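Local coordinates for protein phosphatase (Thermotoga maritima, PDB 1NF2) that probably acts as a magnesium-dependent phosphatase of the haloacid dehalogenase (HAD) family, with a substrate-binding domain of unusual fold, at residues A[61-75]-A[189-202]. Residues are numbered along the deposited sequence; the frame is centred on the assembly and turned at random.
With SO4 (sulfate ion), chain D.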
ATOM      1  N   PRO A  61      -4.757 -10.853  -7.599  1.00 24.97           N
ATOM      2  CA  PRO A  61      -5.499 -10.365  -6.438  1.00 23.54           C
ATOM      3  C   PRO A  61      -4.550  -9.300  -5.876  1.00 23.59           C
ATOM      4  O   PRO A  61      -3.347  -9.540  -5.758  1.00 21.42           O
ATOM      5  CB  PRO A  61      -5.593 -11.607  -5.555  1.00 20.12           C
ATOM      6  CG  PRO A  61      -5.763 -12.707  -6.580  1.00 17.95           C
ATOM      7  CD  PRO A  61      -4.742 -12.328  -7.642  1.00 19.29           C
ATOM      8  N   THR A  62      -5.072  -8.127  -5.548  1.00 24.47           N
ATOM      9  CA  THR A  62      -4.212  -7.058  -5.078  1.00 24.93           C
ATOM     10  C   THR A  62      -4.672  -6.287  -3.838  1.00 25.03           C
ATOM     11  O   THR A  62      -5.863  -6.016  -3.658  1.00 24.71           O
ATOM     12  CB  THR A  62      -3.979  -6.054  -6.241  1.00 24.69           C
ATOM     13  OG1 THR A  62      -3.302  -6.724  -7.314  1.00 26.06           O
ATOM     14  CG2 THR A  62      -3.154  -4.856  -5.786  1.00 24.30           C
ATOM     15  N   ILE A  63      -3.708  -5.953  -2.983  1.00 24.94           N
ATOM     16  CA  ILE A  63      -3.961  -5.164  -1.785  1.00 24.96           C
ATOM     17  C   ILE A  63      -3.227  -3.849  -2.047  1.00 25.06           C
ATOM     18  O   ILE A  63      -2.009  -3.835  -2.243  1.00 25.85           O
ATOM     19  CB  ILE A  63      -3.399  -5.843  -0.505  1.00 23.85           C
ATOM     20  CG1 ILE A  63      -4.141  -7.161  -0.245  1.00 22.92           C
ATOM     21  CG2 ILE A  63      -3.572  -4.915   0.704  1.00 21.16           C
ATOM     22  CD1 ILE A  63      -3.653  -7.912   0.972  1.00 23.89           C
ATOM     23  N   ALA A  64      -3.985  -2.756  -2.080  1.00 18.32           N
ATOM     24  CA  ALA A  64      -3.453  -1.425  -2.350  1.00 17.51           C
ATOM     25  C   ALA A  64      -3.767  -0.438  -1.213  1.00 17.80           C
ATOM     26  O   ALA A  64      -4.509  -0.768  -0.289  1.00 14.62           O
ATOM     27  CB  ALA A  64      -4.035  -0.912  -3.669  1.00 10.71           C
ATOM     28  N   TYR A  65      -3.195   0.766  -1.284  1.00 22.04           N
ATOM     29  CA  TYR A  65      -3.418   1.785  -0.254  1.00 23.28           C
ATOM     30  C   TYR A  65      -3.210   1.216   1.146  1.00 24.59           C
ATOM     31  O   TYR A  65      -3.940   1.555   2.080  1.00 23.15           O
ATOM     32  CB  TYR A  65      -4.837   2.355  -0.356  1.00 21.97           C
ATOM     33  CG  TYR A  65      -5.059   3.258  -1.550  1.00 21.78           C
ATOM     34  CD1 TYR A  65      -4.577   4.566  -1.564  1.00 22.03           C
ATOM     35  CD2 TYR A  65      -5.758   2.805  -2.666  1.00 20.90           C
ATOM     36  CE1 TYR A  65      -4.793   5.407  -2.666  1.00 23.37           C
ATOM     37  CE2 TYR A  65      -5.976   3.629  -3.766  1.00 21.29           C
ATOM     38  CZ  TYR A  65      -5.495   4.927  -3.760  1.00 22.16           C
ATOM     39  OH  TYR A  65      -5.732   5.741  -4.845  1.00 22.72           O
ATOM     40  N   ASN A  66      -2.222   0.334   1.275  1.00 19.61           N
ATOM     41  CA  ASN A  66      -1.888  -0.273   2.560  1.00 19.97           C
ATOM     42  C   ASN A  66      -3.064  -0.948   3.280  1.00 19.56           C
ATOM     43  O   ASN A  66      -3.182  -0.880   4.507  1.00 19.67           O
ATOM     44  CB  ASN A  66      -1.253   0.786   3.471  1.00 26.04           C
ATOM     45  CG  ASN A  66      -0.637   0.187   4.718  1.00 29.73           C
ATOM     46  OD1 ASN A  66       0.055  -0.823   4.645  1.00 31.44           O
ATOM     47  ND2 ASN A  66      -0.878   0.813   5.870  1.00 31.98           N
ATOM     48  N   GLY A  67      -3.936  -1.599   2.518  1.00 19.80           N
ATOM     49  CA  GLY A  67      -5.055  -2.293   3.135  1.00 19.69           C
ATOM     50  C   GLY A  67      -6.457  -1.759   2.903  1.00 19.49           C
ATOM     51  O   GLY A  67      -7.430  -2.474   3.176  1.00 19.31           O
ATOM     52  N   ALA A  68      -6.576  -0.529   2.400  1.00 27.99           N
ATOM     53  CA  ALA A  68      -7.885   0.077   2.165  1.00 29.68           C
ATOM     54  C   ALA A  68      -8.588  -0.532   0.957  1.00 32.09           C
ATOM     55  O   ALA A  68      -9.819  -0.571   0.899  1.00 32.33           O
ATOM     56  CB  ALA A  68      -7.745   1.593   1.987  1.00 13.65           C
ATOM     57  N   ILE A  69      -7.812  -1.002  -0.012  1.00 20.77           N
ATOM     58  CA  ILE A  69      -8.397  -1.620  -1.191  1.00 21.26           C
ATOM     59  C   ILE A  69      -7.957  -3.060  -1.418  1.00 22.13           C
ATOM     60  O   ILE A  69      -6.772  -3.386  -1.312  1.00 22.96           O
ATOM     61  CB  ILE A  69      -8.082  -0.802  -2.461  1.00 27.86           C
ATOM     62  CG1 ILE A  69      -8.897   0.498  -2.432  1.00 30.77           C
ATOM     63  CG2 ILE A  69      -8.398  -1.608  -3.715  1.00 25.98           C
ATOM     64  CD1 ILE A  69      -8.854   1.292  -3.711  1.00 34.05           C
ATOM     65  N   VAL A  70      -8.934  -3.918  -1.704  1.00 23.89           N
ATOM     66  CA  VAL A  70      -8.672  -5.319  -2.021  1.00 23.10           C
ATOM     67  C   VAL A  70      -9.309  -5.518  -3.393  1.00 24.58           C
ATOM     68  O   VAL A  70     -10.505  -5.291  -3.573  1.00 24.39           O
ATOM     69  CB  VAL A  70      -9.309  -6.295  -1.004  1.00 21.48           C
ATOM     70  CG1 VAL A  70      -9.082  -7.740  -1.449  1.00 21.29           C
ATOM     71  CG2 VAL A  70      -8.694  -6.087   0.370  1.00 19.04           C
ATOM     72  N   TYR A  71      -8.494  -5.919  -4.361  1.00 24.55           N
ATOM     73  CA  TYR A  71      -8.958  -6.118  -5.724  1.00 24.73           C
ATOM     74  C   TYR A  71      -8.748  -7.539  -6.244  1.00 26.48           C
ATOM     75  O   TYR A  71      -7.731  -8.171  -5.959  1.00 26.28           O
ATOM     76  CB  TYR A  71      -8.241  -5.105  -6.621  1.00 24.13           C
ATOM     77  CG  TYR A  71      -8.169  -5.457  -8.094  1.00 26.93           C
ATOM     78  CD1 TYR A  71      -7.289  -6.445  -8.559  1.00 28.22           C
ATOM     79  CD2 TYR A  71      -8.954  -4.782  -9.030  1.00 26.19           C
ATOM     80  CE1 TYR A  71      -7.191  -6.749  -9.916  1.00 27.19           C
ATOM     81  CE2 TYR A  71      -8.862  -5.074 -10.393  1.00 29.23           C
ATOM     82  CZ  TYR A  71      -7.978  -6.059 -10.827  1.00 29.78           C
ATOM     83  OH  TYR A  71      -7.881  -6.341 -12.171  1.00 30.51           O
ATOM     84  N   LEU A  72      -9.726  -8.032  -6.999  1.00 31.02           N
ATOM     85  CA  LEU A  72      -9.669  -9.361  -7.616  1.00 32.39           C
ATOM     86  C   LEU A  72      -9.792  -9.158  -9.120  1.00 34.73           C
ATOM     87  O   LEU A  72     -10.688  -8.452  -9.586  1.00 34.11           O
ATOM     88  CB  LEU A  72     -10.814 -10.266  -7.135  1.00 23.48           C
ATOM     89  CG  LEU A  72     -10.700 -10.822  -5.714  1.00 22.91           C
ATOM     90  CD1 LEU A  72     -11.842 -11.794  -5.438  1.00 22.83           C
ATOM     91  CD2 LEU A  72      -9.366 -11.526  -5.558  1.00 24.09           C
ATOM     92  N   PRO A  73      -8.886  -9.774  -9.898  1.00 31.57           N
ATOM     93  CA  PRO A  73      -8.879  -9.665 -11.360  1.00 33.63           C
ATOM     94  C   PRO A  73     -10.261  -9.807 -11.999  1.00 36.47           C
ATOM     95  O   PRO A  73     -10.578  -9.125 -12.973  1.00 36.16           O
ATOM     96  CB  PRO A  73      -7.935 -10.787 -11.778  1.00 34.86           C
ATOM     97  CG  PRO A  73      -6.938 -10.812 -10.649  1.00 33.20           C
ATOM     98  CD  PRO A  73      -7.841 -10.711  -9.440  1.00 32.64           C
ATOM     99  N   GLU A  74     -11.086 -10.683 -11.440  1.00 40.50           N
ATOM    100  CA  GLU A  74     -12.415 -10.916 -11.988  1.00 44.87           C
ATOM    101  C   GLU A  74     -13.519 -10.023 -11.416  1.00 46.41           C
ATOM    102  O   GLU A  74     -14.242  -9.371 -12.168  1.00 48.22           O
ATOM    103  CB  GLU A  74     -12.801 -12.394 -11.819  1.00 51.07           C
ATOM    104  CG  GLU A  74     -13.004 -12.879 -10.376  1.00 54.51           C
ATOM    105  CD  GLU A  74     -11.710 -13.112  -9.599  1.00 56.46           C
ATOM    106  OE1 GLU A  74     -11.786 -13.732  -8.512  1.00 58.46           O
ATOM    107  OE2 GLU A  74     -10.629 -12.684 -10.060  1.00 53.60           O
ATOM    108  N   GLU A  75     -13.636  -9.993 -10.092  1.00 43.47           N
ATOM    109  CA  GLU A  75     -14.662  -9.208  -9.402  1.00 44.62           C
ATOM    110  C   GLU A  75     -14.373  -7.707  -9.368  1.00 42.15           C
ATOM    111  O   GLU A  75     -15.293  -6.887  -9.375  1.00 41.76           O
ATOM    112  CB  GLU A  75     -14.806  -9.692  -7.956  1.00 75.04           C
ATOM    113  CG  GLU A  75     -14.434 -11.149  -7.719  1.00 83.03           C
ATOM    114  CD  GLU A  75     -15.506 -12.118  -8.167  1.00 87.64           C
ATOM    115  OE1 GLU A  75     -15.250 -13.342  -8.129  1.00 90.37           O
ATOM    116  OE2 GLU A  75     -16.603 -11.662  -8.550  1.00 90.52           O
ATOM    117  N   VAL A 189      -7.398   0.258   9.339  1.00 27.23           N
ATOM    118  CA  VAL A 189      -7.191  -0.475   8.099  1.00 25.05           C
ATOM    119  C   VAL A 189      -5.686  -0.703   7.985  1.00 23.47           C
ATOM    120  O   VAL A 189      -4.885   0.187   8.301  1.00 19.61           O
ATOM    121  CB  VAL A 189      -7.649   0.320   6.860  1.00 39.66           C
ATOM    122  CG1 VAL A 189      -9.082   0.771   7.039  1.00 39.70           C
ATOM    123  CG2 VAL A 189      -6.727   1.510   6.625  1.00 42.86           C
ATOM    124  N   ASP A 190      -5.302  -1.902   7.561  1.00 29.58           N
ATOM    125  CA  ASP A 190      -3.894  -2.233   7.387  1.00 26.85           C
ATOM    126  C   ASP A 190      -3.792  -3.449   6.472  1.00 25.45           C
ATOM    127  O   ASP A 190      -4.799  -4.094   6.173  1.00 23.64           O
ATOM    128  CB  ASP A 190      -3.216  -2.503   8.737  1.00 24.52           C
ATOM    129  CG  ASP A 190      -3.823  -3.683   9.478  1.00 28.48           C
ATOM    130  OD1 ASP A 190      -3.828  -4.802   8.919  1.00 27.46           O
ATOM    131  OD2 ASP A 190      -4.290  -3.493  10.626  1.00 26.51           O
ATOM    132  N   LYS A 191      -2.580  -3.751   6.020  1.00 21.52           N
ATOM    133  CA  LYS A 191      -2.371  -4.873   5.112  1.00 21.30           C
ATOM    134  C   LYS A 191      -2.811  -6.221   5.678  1.00 18.81           C
ATOM    135  O   LYS A 191      -3.258  -7.083   4.936  1.00 20.97           O
ATOM    136  CB  LYS A 191      -0.902  -4.938   4.685  1.00 20.62           C
ATOM    137  CG  LYS A 191      -0.499  -3.833   3.717  1.00 19.24           C
ATOM    138  CD  LYS A 191       0.973  -3.952   3.362  1.00 19.15           C
ATOM    139  CE  LYS A 191       1.402  -2.929   2.324  1.00 17.18           C
ATOM    140  NZ  LYS A 191       2.879  -3.008   2.130  1.00 17.69           N
ATOM    141  N   GLY A 192      -2.678  -6.390   6.988  1.00 17.81           N
ATOM    142  CA  GLY A 192      -3.074  -7.629   7.632  1.00 19.09           C
ATOM    143  C   GLY A 192      -4.574  -7.860   7.578  1.00 21.22           C
ATOM    144  O   GLY A 192      -5.020  -8.953   7.230  1.00 23.39           O
ATOM    145  N   LYS A 193      -5.362  -6.842   7.925  1.00 18.11           N
ATOM    146  CA  LYS A 193      -6.814  -6.978   7.889  1.00 17.69           C
ATOM    147  C   LYS A 193      -7.249  -7.239   6.461  1.00 17.92           C
ATOM    148  O   LYS A 193      -8.165  -8.032   6.210  1.00 17.98           O
ATOM    149  CB  LYS A 193      -7.507  -5.711   8.407  1.00 25.31           C
ATOM    150  CG  LYS A 193      -7.447  -5.517   9.918  1.00 29.61           C
ATOM    151  CD  LYS A 193      -8.491  -4.481  10.358  1.00 36.39           C
ATOM    152  CE  LYS A 193      -8.480  -4.252  11.862  1.00 37.34           C
ATOM    153  NZ  LYS A 193      -7.197  -3.647  12.315  1.00 39.42           N
ATOM    154  N   ALA A 194      -6.598  -6.570   5.515  1.00 20.64           N
ATOM    155  CA  ALA A 194      -6.943  -6.771   4.119  1.00 22.54           C
ATOM    156  C   ALA A 194      -6.632  -8.217   3.685  1.00 22.69           C
ATOM    157  O   ALA A 194      -7.429  -8.838   2.982  1.00 24.25           O
ATOM    158  CB  ALA A 194      -6.192  -5.775   3.238  1.00 15.12           C
ATOM    159  N   LEU A 195      -5.486  -8.751   4.110  1.00 21.37           N
ATOM    160  CA  LEU A 195      -5.117 -10.115   3.739  1.00 23.22           C
ATOM    161  C   LEU A 195      -6.043 -11.134   4.388  1.00 23.94           C
ATOM    162  O   LEU A 195      -6.400 -12.133   3.768  1.00 24.24           O
ATOM    163  CB  LEU A 195      -3.660 -10.431   4.122  1.00 19.22           C
ATOM    164  CG  LEU A 195      -3.202 -11.869   3.773  1.00 18.25           C
ATOM    165  CD1 LEU A 195      -3.438 -12.133   2.292  1.00 15.57           C
ATOM    166  CD2 LEU A 195      -1.737 -12.074   4.126  1.00 13.34           C
ATOM    167  N   ARG A 196      -6.424 -10.883   5.638  1.00 26.24           N
ATOM    168  CA  ARG A 196      -7.323 -11.785   6.347  1.00 27.41           C
ATOM    169  C   ARG A 196      -8.673 -11.826   5.634  1.00 27.11           C
ATOM    170  O   ARG A 196      -9.289 -12.880   5.508  1.00 29.24           O
ATOM    171  CB  ARG A 196      -7.528 -11.320   7.788  1.00 30.66           C
ATOM    172  CG  ARG A 196      -8.212 -12.359   8.653  1.00 33.39           C
ATOM    173  CD  ARG A 196      -8.947 -11.712   9.801  1.00 40.08           C
ATOM    174  NE  ARG A 196      -8.064 -11.038  10.746  1.00 46.63           N
ATOM    175  CZ  ARG A 196      -8.423  -9.980  11.470  1.00 49.93           C
ATOM    176  NH1 ARG A 196      -9.643  -9.475  11.350  1.00 52.08           N
ATOM    177  NH2 ARG A 196      -7.571  -9.429  12.322  1.00 50.96           N
ATOM    178  N   PHE A 197      -9.118 -10.664   5.168  1.00 23.74           N
ATOM    179  CA  PHE A 197     -10.385 -10.526   4.452  1.00 23.22           C
ATOM    180  C   PHE A 197     -10.329 -11.315   3.140  1.00 24.43           C
ATOM    181  O   PHE A 197     -11.273 -12.024   2.768  1.00 23.51           O
ATOM    182  CB  PHE A 197     -10.629  -9.045   4.153  1.00 23.78           C
ATOM    183  CG  PHE A 197     -11.879  -8.776   3.372  1.00 23.96           C
ATOM    184  CD1 PHE A 197     -13.095  -8.591   4.025  1.00 25.50           C
ATOM    185  CD2 PHE A 197     -11.844  -8.709   1.983  1.00 24.64           C
ATOM    186  CE1 PHE A 197     -14.258  -8.343   3.304  1.00 24.67           C
ATOM    187  CE2 PHE A 197     -13.006  -8.464   1.247  1.00 25.57           C
ATOM    188  CZ  PHE A 197     -14.214  -8.280   1.909  1.00 25.72           C
ATOM    189  N   LEU A 198      -9.217 -11.157   2.429  1.00 23.89           N
ATOM    190  CA  LEU A 198      -9.005 -11.838   1.161  1.00 24.14           C
ATOM    191  C   LEU A 198      -9.035 -13.351   1.390  1.00 25.24           C
ATOM    192  O   LEU A 198      -9.610 -14.104   0.601  1.00 24.39           O
ATOM    193  CB  LEU A 198      -7.653 -11.425   0.584  1.00 22.33           C
ATOM    194  CG  LEU A 198      -7.247 -12.101  -0.722  1.00 20.08           C
ATOM    195  CD1 LEU A 198      -8.292 -11.830  -1.811  1.00 17.37           C
ATOM    196  CD2 LEU A 198      -5.891 -11.575  -1.130  1.00 20.42           C
ATOM    197  N   ARG A 199      -8.422 -13.773   2.489  1.00 22.26           N
ATOM    198  CA  ARG A 199      -8.354 -15.177   2.871  1.00 26.43           C
ATOM    199  C   ARG A 199      -9.755 -15.773   3.067  1.00 27.84           C
ATOM    200  O   ARG A 199     -10.055 -16.871   2.585  1.00 26.41           O
ATOM    201  CB  ARG A 199      -7.553 -15.301   4.160  1.00 34.99           C
ATOM    202  CG  ARG A 199      -6.873 -16.627   4.350  1.00 42.51           C
ATOM    203  CD  ARG A 199      -6.032 -16.605   5.601  1.00 45.11           C
ATOM    204  NE  ARG A 199      -6.860 -16.565   6.798  1.00 49.01           N
ATOM    205  CZ  ARG A 199      -6.420 -16.179   7.987  1.00 50.94           C
ATOM    206  NH1 ARG A 199      -5.160 -15.799   8.126  1.00 53.24           N
ATOM    207  NH2 ARG A 199      -7.234 -16.171   9.031  1.00 51.85           N
ATOM    208  N   GLU A 200     -10.605 -15.055   3.792  1.00 28.99           N
ATOM    209  CA  GLU A 200     -11.969 -15.505   4.037  1.00 29.64           C
ATOM    210  C   GLU A 200     -12.727 -15.620   2.714  1.00 28.79           C
ATOM    211  O   GLU A 200     -13.454 -16.582   2.475  1.00 29.23           O
ATOM    212  CB  GLU A 200     -12.681 -14.513   4.957  1.00 54.60           C
ATOM    213  CG  GLU A 200     -13.040 -15.098   6.300  1.00 59.57           C
ATOM    214  CD  GLU A 200     -14.077 -16.182   6.175  1.00 62.80           C
ATOM    215  OE1 GLU A 200     -14.254 -16.952   7.139  1.00 65.90           O
ATOM    216  OE2 GLU A 200     -14.724 -16.256   5.109  1.00 64.51           O
ATOM    217  N   ARG A 201     -12.538 -14.626   1.860  1.00 24.82           N
ATOM    218  CA  ARG A 201     -13.181 -14.567   0.556  1.00 25.58           C
ATOM    219  C   ARG A 201     -12.770 -15.740  -0.347  1.00 26.92           C
ATOM    220  O   ARG A 201     -13.623 -16.436  -0.912  1.00 24.04           O
ATOM    221  CB  ARG A 201     -12.786 -13.255  -0.124  1.00 34.19           C
ATOM    222  CG  ARG A 201     -13.800 -12.692  -1.095  1.00 39.78           C
ATOM    223  CD  ARG A 201     -13.960 -13.515  -2.348  1.00 41.77           C
ATOM    224  NE  ARG A 201     -14.880 -12.861  -3.271  1.00 42.41           N
ATOM    225  CZ  ARG A 201     -15.272 -13.375  -4.431  1.00 46.48           C
ATOM    226  NH1 ARG A 201     -14.824 -14.567  -4.821  1.00 46.76           N
ATOM    227  NH2 ARG A 201     -16.107 -12.693  -5.205  1.00 46.49           N
ATOM    228  N   MET A 202     -11.457 -15.935  -0.484  1.00 30.59           N
ATOM    229  CA  MET A 202     -10.889 -16.974  -1.341  1.00 32.23           C
ATOM    230  C   MET A 202     -10.830 -18.357  -0.696  1.00 33.54           C
ATOM    231  O   MET A 202     -10.605 -19.363  -1.372  1.00 35.77           O
ATOM    232  CB  MET A 202      -9.484 -16.553  -1.785  1.00 29.46           C
ATOM    233  CG  MET A 202      -9.334 -16.407  -3.286  1.00 27.48           C
ATOM    234  SD  MET A 202     -10.521 -15.329  -4.023  1.00 17.90           S
ATOM    235  CE  MET A 202      -9.647 -14.725  -5.376  1.00 23.69           C
TER
HETATM  236  S   SO4 D 280       4.772   0.161   1.491  0.77 23.35           S
HETATM  237  O1  SO4 D 280       4.236  -0.590   0.357  0.91 24.16           O
HETATM  238  O2  SO4 D 280       4.143   1.486   1.520  1.00 26.41           O
HETATM  239  O3  SO4 D 280       4.474  -0.586   2.722  0.97 26.03           O
HETATM  240  O4  SO4 D 280       6.221   0.353   1.361  0.88 23.68           O
HETATM  241  O   HOH W   1      -0.265  -2.257   6.723  1.00 26.72           O
HETATM  242  O   HOH W   2      -7.676  -3.298   5.695  1.00 30.54           O
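Ile63 lays its CG2 against Ala194 CB (3.7 Å) while CD1 reaches the backbone of Leu195, seating helix 191-202 on the hairpin of strands 62-64 and 69-72 in the HAD-family core domain. Here the helix runs at 34° to strand 69-72, whose inward residues continue the apolar seam: Val70 places CG2 on Ala194 CB and CG1 near Leu198 CD1, and Leu72 CD2 meets that same methyl at 3.9 Å. At the turn, Gly67 comes so close to the helix start that a CB would run into Asp190 O. Two waters bridge the segments there: one donates to both Gly67 O and Asp190 O, the other links the Asn66 side-chain OD1 to Lys191 N. Asp190 caps the helix through OD1, which accepts from Lys193 N (2.7 Å). Lys191 crosses Asn66 at about a right angle, its CG 3.2 Å from Asn66 OD1. Extended beyond CG (chi2 179°), the lysine carries NZ to the edge of the magnesium site, where it forms salt bridges with Asp8 and Asp218 and donates to sulfate O3 at 3.0 Å. A methionine in its place would probably cost both carboxylates the ammonium partner and the sulfate this donor. At the far end of the helix, Arg201 NH2 forms a salt bridge with OE1 of the poorly ordered Glu75, and Leu72 CD1 sits over the centre of one guanidinium face.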